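PDB 5VTL: Tb427.07.360- putative uncharacterized metacyclic invariant surface protein from Trypanosoma brucei from Trypanosoma brucei, which is of unknown function but, as an invariant surface protein of the metacyclic stage, probably displays an extended helical body on the parasite surface. Local coordinates for residues V143-V148 against D169-Y174; K40-C45 against A71-A76; H6-C11 against R126-G131. One frame throughout, in Å; residues are numbered along the deposited sequence.

The three contacts mark out the long axis of an elongated, almost wholly helical chain. Interactions 2 and 3 both use helix 4-58, yet their centres lie 53 Å apart on opposite sides of the chain's centre. Interaction 1, with its centre 37 Å from that of interaction 2 and 20 Å from that of interaction 3, joins helix 141-154 to helix 157-209 on the same side as interaction 3. Along the sequence, interaction 2 is nested within the loop closed by interaction 3, and interaction 1 follows both. Long helices thus pair in the shaft at interaction 2, whereas shorter helices gather at the other end, where interaction 3 joins helix 123-130 to the start of helix 4-58.

Interaction 1 of 3, residues V143-V148 against D169-Y174; sequences VLKKAV and DLRAEY
Arg171 lays its guanidinium over the backbone of Lys145, with Lys145 CA 3.7 Å above the plane and offset toward its rim. The chain sets out beside its own backbone N (chi1 -69°), runs extended through chi2 and then bends at chi3 (53°), which swings the flat group across the opposing helix. At its end, NH2 comes 3.7 Å from Lys145 CB. The lysine chain sets out to the flank of the contact and its end turns away, leaving Lys145 NZ 6.6 Å from Arg171 NH2, a separation that probably eases the repulsion between the like charges. The methylenes of Arg171 serve as apolar surface: CD meets Val148 CG2 at 4.0 Å, an oblique crossing, while CG packs on Leu144 CB.

Leu144 points toward the other helix and crosses the Tyr174 side chain at about a right angle, its CD1 4.2 Å from Tyr174 CB. The same methyl also touches Leu170 CG at 4.3 Å. The two short helical segments run nearly antiparallel (161°) with axes 10.9 Å apart, a spacing consistent with the bulk of these side chains. Beyond the pair, Leu170 and Tyr174 continue onto helices 4-58 and 63-102, where they meet Leu17, Ile20 and Ala97, while Ala147 rests on Leu12 and Phe13.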
loop_
_atom_site.group_PDB
_atom_site.type_symbol
_atom_site.label_atom_id
_atom_site.label_comp_id
_atom_site.label_asym_id
_atom_site.label_seq_id
_atom_site.Cartn_x
_atom_site.Cartn_y
_atom_site.Cartn_z
ATOM N N VAL A 143 5.182 -5.506 10.269
ATOM C CA VAL A 143 4.953 -6.836 10.822
ATOM C C VAL A 143 5.985 -7.855 10.318
ATOM O O VAL A 143 6.461 -8.683 11.080
ATOM C CB VAL A 143 3.526 -7.342 10.479
ATOM C CG1 VAL A 143 3.322 -8.809 10.919
ATOM C CG2 VAL A 143 2.474 -6.428 11.118
ATOM N N LEU A 144 6.330 -7.813 9.036
ATOM C CA LEU A 144 7.331 -8.752 8.524
ATOM C C LEU A 144 8.703 -8.497 9.150
ATOM O O LEU A 144 9.453 -9.430 9.409
ATOM C CB LEU A 144 7.441 -8.689 6.995
ATOM C CG LEU A 144 6.201 -9.088 6.187
ATOM C CD1 LEU A 144 6.470 -8.857 4.723
ATOM C CD2 LEU A 144 5.813 -10.516 6.423
ATOM N N LYS A 145 9.026 -7.236 9.397
ATOM C CA LYS A 145 10.257 -6.885 10.090
ATOM C C LYS A 145 10.271 -7.459 11.499
ATOM O O LYS A 145 11.232 -8.080 11.918
ATOM C CB LYS A 145 10.417 -5.361 10.174
ATOM C CG LYS A 145 11.605 -4.900 11.016
ATOM C CD LYS A 145 11.778 -3.385 10.976
ATOM C CE LYS A 145 10.604 -2.658 11.565
ATOM N NZ LYS A 145 10.868 -1.212 11.734
ATOM N N LYS A 146 9.197 -7.227 12.244
ATOM C CA LYS A 146 9.121 -7.754 13.607
ATOM C C LYS A 146 9.211 -9.276 13.640
ATOM O O LYS A 146 9.787 -9.852 14.550
ATOM C CB LYS A 146 7.819 -7.302 14.271
ATOM C CG LYS A 146 7.737 -5.810 14.504
ATOM C CD LYS A 146 8.822 -5.347 15.496
ATOM C CE LYS A 146 9.551 -4.118 15.043
ATOM N NZ LYS A 146 10.397 -3.595 16.169
ATOM N N ALA A 147 8.623 -9.922 12.645
ATOM C CA ALA A 147 8.652 -11.379 12.552
ATOM C C ALA A 147 10.085 -11.908 12.450
ATOM O O ALA A 147 10.488 -12.841 13.162
ATOM C CB ALA A 147 7.818 -11.827 11.375
ATOM N N VAL A 148 10.869 -11.290 11.573
ATOM C CA VAL A 148 12.256 -11.691 11.410
ATOM C C VAL A 148 12.996 -11.389 12.710
ATOM O O VAL A 148 13.782 -12.202 13.204
ATOM C CB VAL A 148 12.879 -10.951 10.213
ATOM C CG1 VAL A 148 14.392 -11.132 10.193
ATOM C CG2 VAL A 148 12.228 -11.442 8.895
ATOM N N ASP A 169 13.988 -11.015 -0.060
ATOM C CA ASP A 169 13.317 -10.780 -1.346
ATOM C C ASP A 169 11.866 -10.372 -1.108
ATOM O O ASP A 169 11.412 -9.357 -1.626
ATOM C CB ASP A 169 13.373 -12.036 -2.201
ATOM C CG ASP A 169 14.675 -12.165 -2.988
ATOM O OD1 ASP A 169 15.647 -11.437 -2.685
ATOM O OD2 ASP A 169 14.728 -13.013 -3.912
ATOM N N LEU A 170 11.147 -11.165 -0.317
ATOM C CA LEU A 170 9.759 -10.844 0.022
ATOM C C LEU A 170 9.643 -9.459 0.635
ATOM O O LEU A 170 8.752 -8.664 0.272
ATOM C CB LEU A 170 9.203 -11.862 1.005
ATOM C CG LEU A 170 7.849 -11.539 1.619
ATOM C CD1 LEU A 170 6.798 -11.246 0.548
ATOM C CD2 LEU A 170 7.422 -12.726 2.482
ATOM N N ARG A 171 10.536 -9.175 1.574
ATOM C CA ARG A 171 10.479 -7.903 2.279
ATOM C C ARG A 171 10.777 -6.736 1.358
ATOM O O ARG A 171 10.167 -5.672 1.485
ATOM C CB ARG A 171 11.398 -7.943 3.490
ATOM C CG ARG A 171 10.829 -8.904 4.537
ATOM C CD ARG A 171 11.613 -8.893 5.814
ATOM N NE ARG A 171 11.742 -7.531 6.299
ATOM C CZ ARG A 171 12.769 -7.067 7.000
ATOM N NH1 ARG A 171 13.790 -7.857 7.306
ATOM N NH2 ARG A 171 12.773 -5.796 7.386
ATOM N N ALA A 172 11.662 -6.964 0.392
ATOM C CA ALA A 172 11.945 -5.968 -0.635
ATOM C C ALA A 172 10.727 -5.769 -1.535
ATOM O O ALA A 172 10.379 -4.639 -1.850
ATOM C CB ALA A 172 13.159 -6.370 -1.448
ATOM N N GLU A 173 10.054 -6.848 -1.920
ATOM C CA GLU A 173 8.879 -6.726 -2.775
ATOM C C GLU A 173 7.746 -6.025 -2.040
ATOM O O GLU A 173 7.027 -5.207 -2.623
ATOM C CB GLU A 173 8.370 -8.094 -3.230
ATOM C CG GLU A 173 9.201 -8.791 -4.281
ATOM C CD GLU A 173 9.206 -8.083 -5.617
ATOM O OE1 GLU A 173 8.131 -7.871 -6.218
ATOM O OE2 GLU A 173 10.310 -7.752 -6.067
ATOM N N TYR A 174 7.571 -6.346 -0.759
ATOM C CA TYR A 174 6.493 -5.737 -0.011
ATOM C C TYR A 174 6.820 -4.258 0.189
ATOM O O TYR A 174 5.937 -3.401 0.102
ATOM C CB TYR A 174 6.214 -6.470 1.322
ATOM C CG TYR A 174 4.722 -6.445 1.615
ATOM C CD1 TYR A 174 4.150 -5.380 2.297
ATOM C CD2 TYR A 174 3.887 -7.450 1.163
ATOM C CE1 TYR A 174 2.801 -5.337 2.545
ATOM C CE2 TYR A 174 2.532 -7.418 1.399
ATOM C CZ TYR A 174 1.990 -6.358 2.088
ATOM O OH TYR A 174 0.647 -6.293 2.305
#

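Interaction 2 of 3, residues K40-C45 against A71-A76; sequences KAREGC and AALKEA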
loop_
_atom_site.group_PDB
_atom_site.type_symbol
_atom_site.label_atom_id
_atom_site.label_comp_id
_atom_site.label_asym_id
_atom_site.label_seq_id
_atom_site.Cartn_x
_atom_site.Cartn_y
_atom_site.Cartn_z
ATOM N N LYS A 40 -11.170 11.968 -11.357
ATOM C CA LYS A 40 -12.302 12.818 -11.052
ATOM C C LYS A 40 -11.786 14.267 -10.858
ATOM O O LYS A 40 -12.434 15.240 -11.267
ATOM C CB LYS A 40 -13.020 12.334 -9.802
ATOM C CG LYS A 40 -14.250 13.163 -9.441
ATOM C CD LYS A 40 -14.994 12.630 -8.201
ATOM C CE LYS A 40 -15.652 11.272 -8.413
ATOM N NZ LYS A 40 -16.769 11.296 -9.405
ATOM N N ALA A 41 -10.613 14.396 -10.247
ATOM C CA ALA A 41 -10.018 15.717 -10.030
ATOM C C ALA A 41 -9.647 16.381 -11.351
ATOM O O ALA A 41 -9.847 17.571 -11.546
ATOM C CB ALA A 41 -8.801 15.612 -9.105
ATOM N N ARG A 42 -9.106 15.604 -12.266
ATOM C CA ARG A 42 -8.744 16.136 -13.559
ATOM C C ARG A 42 -10.007 16.567 -14.310
ATOM O O ARG A 42 -10.040 17.615 -14.968
ATOM C CB ARG A 42 -7.941 15.090 -14.332
ATOM C CG ARG A 42 -7.551 15.481 -15.770
ATOM C CD ARG A 42 -8.558 15.014 -16.812
ATOM N NE ARG A 42 -8.663 13.568 -16.807
ATOM C CZ ARG A 42 -9.668 12.871 -17.319
ATOM N NH1 ARG A 42 -10.701 13.476 -17.896
ATOM N NH2 ARG A 42 -9.655 11.552 -17.217
ATOM N N GLU A 43 -11.054 15.765 -14.221
ATOM C CA GLU A 43 -12.331 16.152 -14.837
ATOM C C GLU A 43 -12.814 17.508 -14.285
ATOM O O GLU A 43 -13.282 18.363 -15.028
ATOM C CB GLU A 43 -13.383 15.071 -14.583
ATOM C CG GLU A 43 -13.225 13.864 -15.486
ATOM C CD GLU A 43 -14.000 12.645 -14.973
ATOM O OE1 GLU A 43 -14.719 12.784 -13.963
ATOM O OE2 GLU A 43 -13.853 11.556 -15.555
ATOM N N GLY A 44 -12.656 17.711 -12.985
ATOM C CA GLY A 44 -13.024 18.962 -12.350
ATOM C C GLY A 44 -12.192 20.126 -12.866
ATOM O O GLY A 44 -12.674 21.255 -12.956
ATOM N N CYS A 45 -10.928 19.862 -13.188
ATOM C CA CYS A 45 -10.084 20.895 -13.792
ATOM C C CYS A 45 -10.559 21.227 -15.183
ATOM O O CYS A 45 -10.531 22.367 -15.584
ATOM C CB CYS A 45 -8.622 20.455 -13.871
ATOM S SG CYS A 45 -7.831 20.385 -12.272
ATOM N N ALA A 71 -3.163 25.868 -16.355
ATOM C CA ALA A 71 -1.932 25.393 -15.738
ATOM C C ALA A 71 -2.258 24.319 -14.710
ATOM O O ALA A 71 -1.554 23.322 -14.596
ATOM C CB ALA A 71 -1.183 26.563 -15.082
ATOM N N ALA A 72 -3.337 24.557 -13.960
ATOM C CA ALA A 72 -3.831 23.608 -12.966
ATOM C C ALA A 72 -4.265 22.319 -13.647
ATOM O O ALA A 72 -3.924 21.250 -13.174
ATOM C CB ALA A 72 -4.968 24.211 -12.194
ATOM N N LEU A 73 -4.981 22.422 -14.773
ATOM C CA LEU A 73 -5.380 21.221 -15.538
ATOM C C LEU A 73 -4.156 20.422 -15.966
ATOM O O LEU A 73 -4.114 19.191 -15.832
ATOM C CB LEU A 73 -6.209 21.578 -16.783
ATOM C CG LEU A 73 -6.539 20.431 -17.768
ATOM C CD1 LEU A 73 -7.283 19.280 -17.116
ATOM C CD2 LEU A 73 -7.379 20.943 -18.901
ATOM N N LYS A 74 -3.148 21.119 -16.478
ATOM C CA LYS A 74 -1.921 20.448 -16.868
ATOM C C LYS A 74 -1.332 19.696 -15.667
ATOM O O LYS A 74 -0.899 18.541 -15.802
ATOM C CB LYS A 74 -0.925 21.443 -17.489
ATOM C CG LYS A 74 0.364 20.786 -17.987
ATOM C CD LYS A 74 1.299 21.765 -18.729
ATOM C CE LYS A 74 1.931 22.692 -17.733
ATOM N NZ LYS A 74 2.785 22.015 -16.688
ATOM N N GLU A 75 -1.327 20.317 -14.485
ATOM C CA GLU A 75 -0.815 19.648 -13.297
ATOM C C GLU A 75 -1.636 18.425 -12.890
ATOM O O GLU A 75 -1.095 17.413 -12.449
ATOM C CB GLU A 75 -0.755 20.623 -12.121
ATOM C CG GLU A 75 0.551 21.364 -12.064
ATOM C CD GLU A 75 0.638 22.304 -10.898
ATOM O OE1 GLU A 75 1.764 22.616 -10.468
ATOM O OE2 GLU A 75 -0.419 22.749 -10.435
ATOM N N ALA A 76 -2.952 18.551 -12.967
ATOM C CA ALA A 76 -3.852 17.441 -12.652
ATOM C C ALA A 76 -3.688 16.291 -13.652
ATOM O O ALA A 76 -3.742 15.112 -13.286
ATOM C CB ALA A 76 -5.281 17.933 -12.641
#
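Cys45, Leu73 and Ala76 account for most of the 230 Å² buried here, and each of the last two meets a different part of the cysteine. The CB of Cys45 points toward helix 63-102. Its chi1 of -70° sets SG beside its own backbone N and directs the sulfur at the Ala76 methyl, with SG 3.6 Å from Ala76 CB; the carbonyl O of Ala72 lies farther off. The two disulfides of the protein join other cysteines, Cys11 to Cys132 and Cys152 to Cys160, and across this contact the sulfur packs against a methyl.

Leu73 comes alongside the cysteine. Its CG is anti to the backbone N (chi1 172°), and this carries CD1 across to lie 3.7 Å from Cys45 CB. The methyl also leans on the helix backbone, 3.9 Å from Arg42 O, and touches the first part of the arginine chain, where Arg42 CG is 4.0 Å from Leu73 CD1.

Ala76, the smallest of the three side chains, sits against both the sulfur and the main chain: its CB is 4.0 Å from Arg42 CA. Such small groups at the interface go with a close approach. The segment axes come within 8.8 Å of each other at 163°, nearly antiparallel, and the CA atoms of Cys45 and Leu73 are only 5.0 Å apart.

Arg42 contributes its aliphatic part, then bends at chi2 and chi3 so that its charged end leaves the interface for Glu80, farther along helix 63-102, in a salt bridge, and for Gln46. Helix 157-209 flanks the pair as the third helix of the shaft: Ala41 touches Ala191 and Arg192 there, and Ala72 touches Ala198.

Interaction 3 of 3, residues H6-C11 against R126-G131; sequences HVSAAC and RRIARG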
loop_
_atom_site.group_PDB
_atom_site.type_symbol
_atom_site.label_atom_id
_atom_site.label_comp_id
_atom_site.label_asym_id
_atom_site.label_seq_id
_atom_site.Cartn_x
_atom_site.Cartn_y
_atom_site.Cartn_z
ATOM N N HIS A 6 9.775 -19.297 21.436
ATOM C CA HIS A 6 10.080 -19.803 20.091
ATOM C C HIS A 6 8.767 -19.955 19.334
ATOM O O HIS A 6 8.629 -19.535 18.192
ATOM C CB HIS A 6 10.761 -21.167 20.104
ATOM C CG HIS A 6 12.135 -21.194 20.706
ATOM N ND1 HIS A 6 13.254 -20.724 20.054
ATOM C CD2 HIS A 6 12.578 -21.721 21.870
ATOM C CE1 HIS A 6 14.318 -20.936 20.806
ATOM N NE2 HIS A 6 13.933 -21.533 21.917
ATOM N N VAL A 7 7.790 -20.566 19.981
ATOM C CA VAL A 7 6.518 -20.829 19.298
ATOM C C VAL A 7 5.773 -19.525 19.020
ATOM O O VAL A 7 5.162 -19.357 17.959
ATOM C CB VAL A 7 5.659 -21.811 20.123
ATOM C CG1 VAL A 7 4.280 -21.990 19.502
ATOM C CG2 VAL A 7 6.361 -23.131 20.203
ATOM N N SER A 8 5.827 -18.568 19.946
ATOM C CA SER A 8 5.187 -17.282 19.700
ATOM C C SER A 8 5.748 -16.584 18.450
ATOM O O SER A 8 4.997 -16.033 17.627
ATOM C CB SER A 8 5.335 -16.363 20.918
ATOM O OG SER A 8 4.513 -16.821 21.960
ATOM N N ALA A 9 7.067 -16.588 18.342
ATOM C CA ALA A 9 7.755 -16.020 17.192
ATOM C C ALA A 9 7.333 -16.720 15.889
ATOM O O ALA A 9 7.031 -16.071 14.883
ATOM C CB ALA A 9 9.239 -16.159 17.380
ATOM N N ALA A 10 7.314 -18.045 15.908
ATOM C CA ALA A 10 6.946 -18.811 14.721
ATOM C C ALA A 10 5.502 -18.558 14.326
ATOM O O ALA A 10 5.184 -18.485 13.147
ATOM C CB ALA A 10 7.160 -20.292 14.957
ATOM N N CYS A 11 4.622 -18.459 15.316
ATOM C CA CYS A 11 3.218 -18.245 15.023
ATOM C C CYS A 11 2.977 -16.860 14.396
ATOM O O CYS A 11 2.275 -16.720 13.398
ATOM C CB CYS A 11 2.365 -18.436 16.278
ATOM S SG CYS A 11 0.615 -18.234 15.887
ATOM N N ARG A 126 2.512 -25.787 23.238
ATOM C CA ARG A 126 1.617 -26.607 22.425
ATOM C C ARG A 126 0.311 -25.889 22.121
ATOM O O ARG A 126 -0.226 -25.979 21.016
ATOM C CB ARG A 126 1.322 -27.917 23.139
ATOM C CG ARG A 126 2.566 -28.790 23.360
ATOM C CD ARG A 126 2.171 -30.166 23.945
ATOM N NE ARG A 126 1.548 -30.995 22.931
ATOM C CZ ARG A 126 1.098 -32.224 23.145
ATOM N NH1 ARG A 126 1.156 -32.732 24.363
ATOM N NH2 ARG A 126 0.534 -32.907 22.165
ATOM N N ARG A 127 -0.207 -25.147 23.087
ATOM C CA ARG A 127 -1.479 -24.462 22.897
ATOM C C ARG A 127 -1.365 -23.384 21.831
ATOM O O ARG A 127 -2.206 -23.243 20.951
ATOM C CB ARG A 127 -1.956 -23.836 24.208
ATOM C CG ARG A 127 -3.257 -23.100 24.071
ATOM C CD ARG A 127 -3.908 -22.916 25.449
ATOM N NE ARG A 127 -3.083 -22.073 26.293
ATOM C CZ ARG A 127 -2.366 -22.464 27.350
ATOM N NH1 ARG A 127 -2.338 -23.717 27.785
ATOM N NH2 ARG A 127 -1.663 -21.551 27.985
ATOM N N ILE A 128 -0.297 -22.617 21.918
ATOM C CA ILE A 128 -0.066 -21.560 20.948
ATOM C C ILE A 128 0.126 -22.179 19.571
ATOM O O ILE A 128 -0.436 -21.700 18.582
ATOM C CB ILE A 128 1.165 -20.740 21.351
ATOM C CG1 ILE A 128 0.862 -19.961 22.634
ATOM C CG2 ILE A 128 1.605 -19.771 20.213
ATOM C CD1 ILE A 128 2.123 -19.308 23.218
ATOM N N ALA A 129 0.910 -23.253 19.513
ATOM C CA ALA A 129 1.196 -23.906 18.229
ATOM C C ALA A 129 -0.086 -24.448 17.610
ATOM O O ALA A 129 -0.343 -24.274 16.412
ATOM C CB ALA A 129 2.207 -25.031 18.393
ATOM N N ARG A 130 -0.899 -25.115 18.419
ATOM C CA ARG A 130 -2.089 -25.734 17.863
ATOM C C ARG A 130 -3.150 -24.713 17.431
ATOM O O ARG A 130 -3.939 -24.994 16.537
ATOM C CB ARG A 130 -2.658 -26.790 18.810
ATOM C CG ARG A 130 -3.346 -26.260 20.026
ATOM C CD ARG A 130 -4.172 -27.384 20.660
ATOM N NE ARG A 130 -3.338 -28.584 20.651
ATOM C CZ ARG A 130 -2.624 -29.014 21.687
ATOM N NH1 ARG A 130 -2.690 -28.382 22.859
ATOM N NH2 ARG A 130 -1.860 -30.094 21.545
ATOM N N GLY A 131 -3.156 -23.529 18.035
ATOM C CA GLY A 131 -4.185 -22.527 17.739
ATOM C C GLY A 131 -3.759 -21.498 16.694
ATOM O O GLY A 131 -4.456 -20.522 16.435
#
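A near-parallel helix pair, stapled by a disulfide just past the end of the shorter helix, brings Val7, Ser8 and Cys11 of helix 4-58 against Ile128 and Ala129 at the end of helix 123-130. The segment axes lie 11° from parallel and come within 9.1 Å of each other. Ile128 has the largest share of the buried surface, and its two branches divide the work. Its CG2, anti to the backbone N, meets Val7 CG1 at 3.5 Å, the two side chains meeting at a slant. The other branch starts beside the backbone N (chi1 -68°) and runs on extended, carrying CD1 to within 3.7 Å of Ser8 OG. This methyl makes van der Waals contact with the hydroxyl, whose polar partner is Val4 O one turn back in its own helix.

Cys11 lies one turn beyond Val7 and approaches Ile128 from the C-terminal side, with CB 4.2 Å from CG2 of the isoleucine. Its SG is bonded to Cys132, just past Gly131, the residue at which the chain leaves helical geometry. The covalent tie therefore sits at the end of the apolar patch and ties the chain just after the short helix to the long one.

Val7 CG1 also settles against the backbone of helix 123-130, 3.6 Å from Ala129 N, and touches Ala129 CB at 3.8 Å. Helix 105-116 borders the same valine through Tyr111 and Val115.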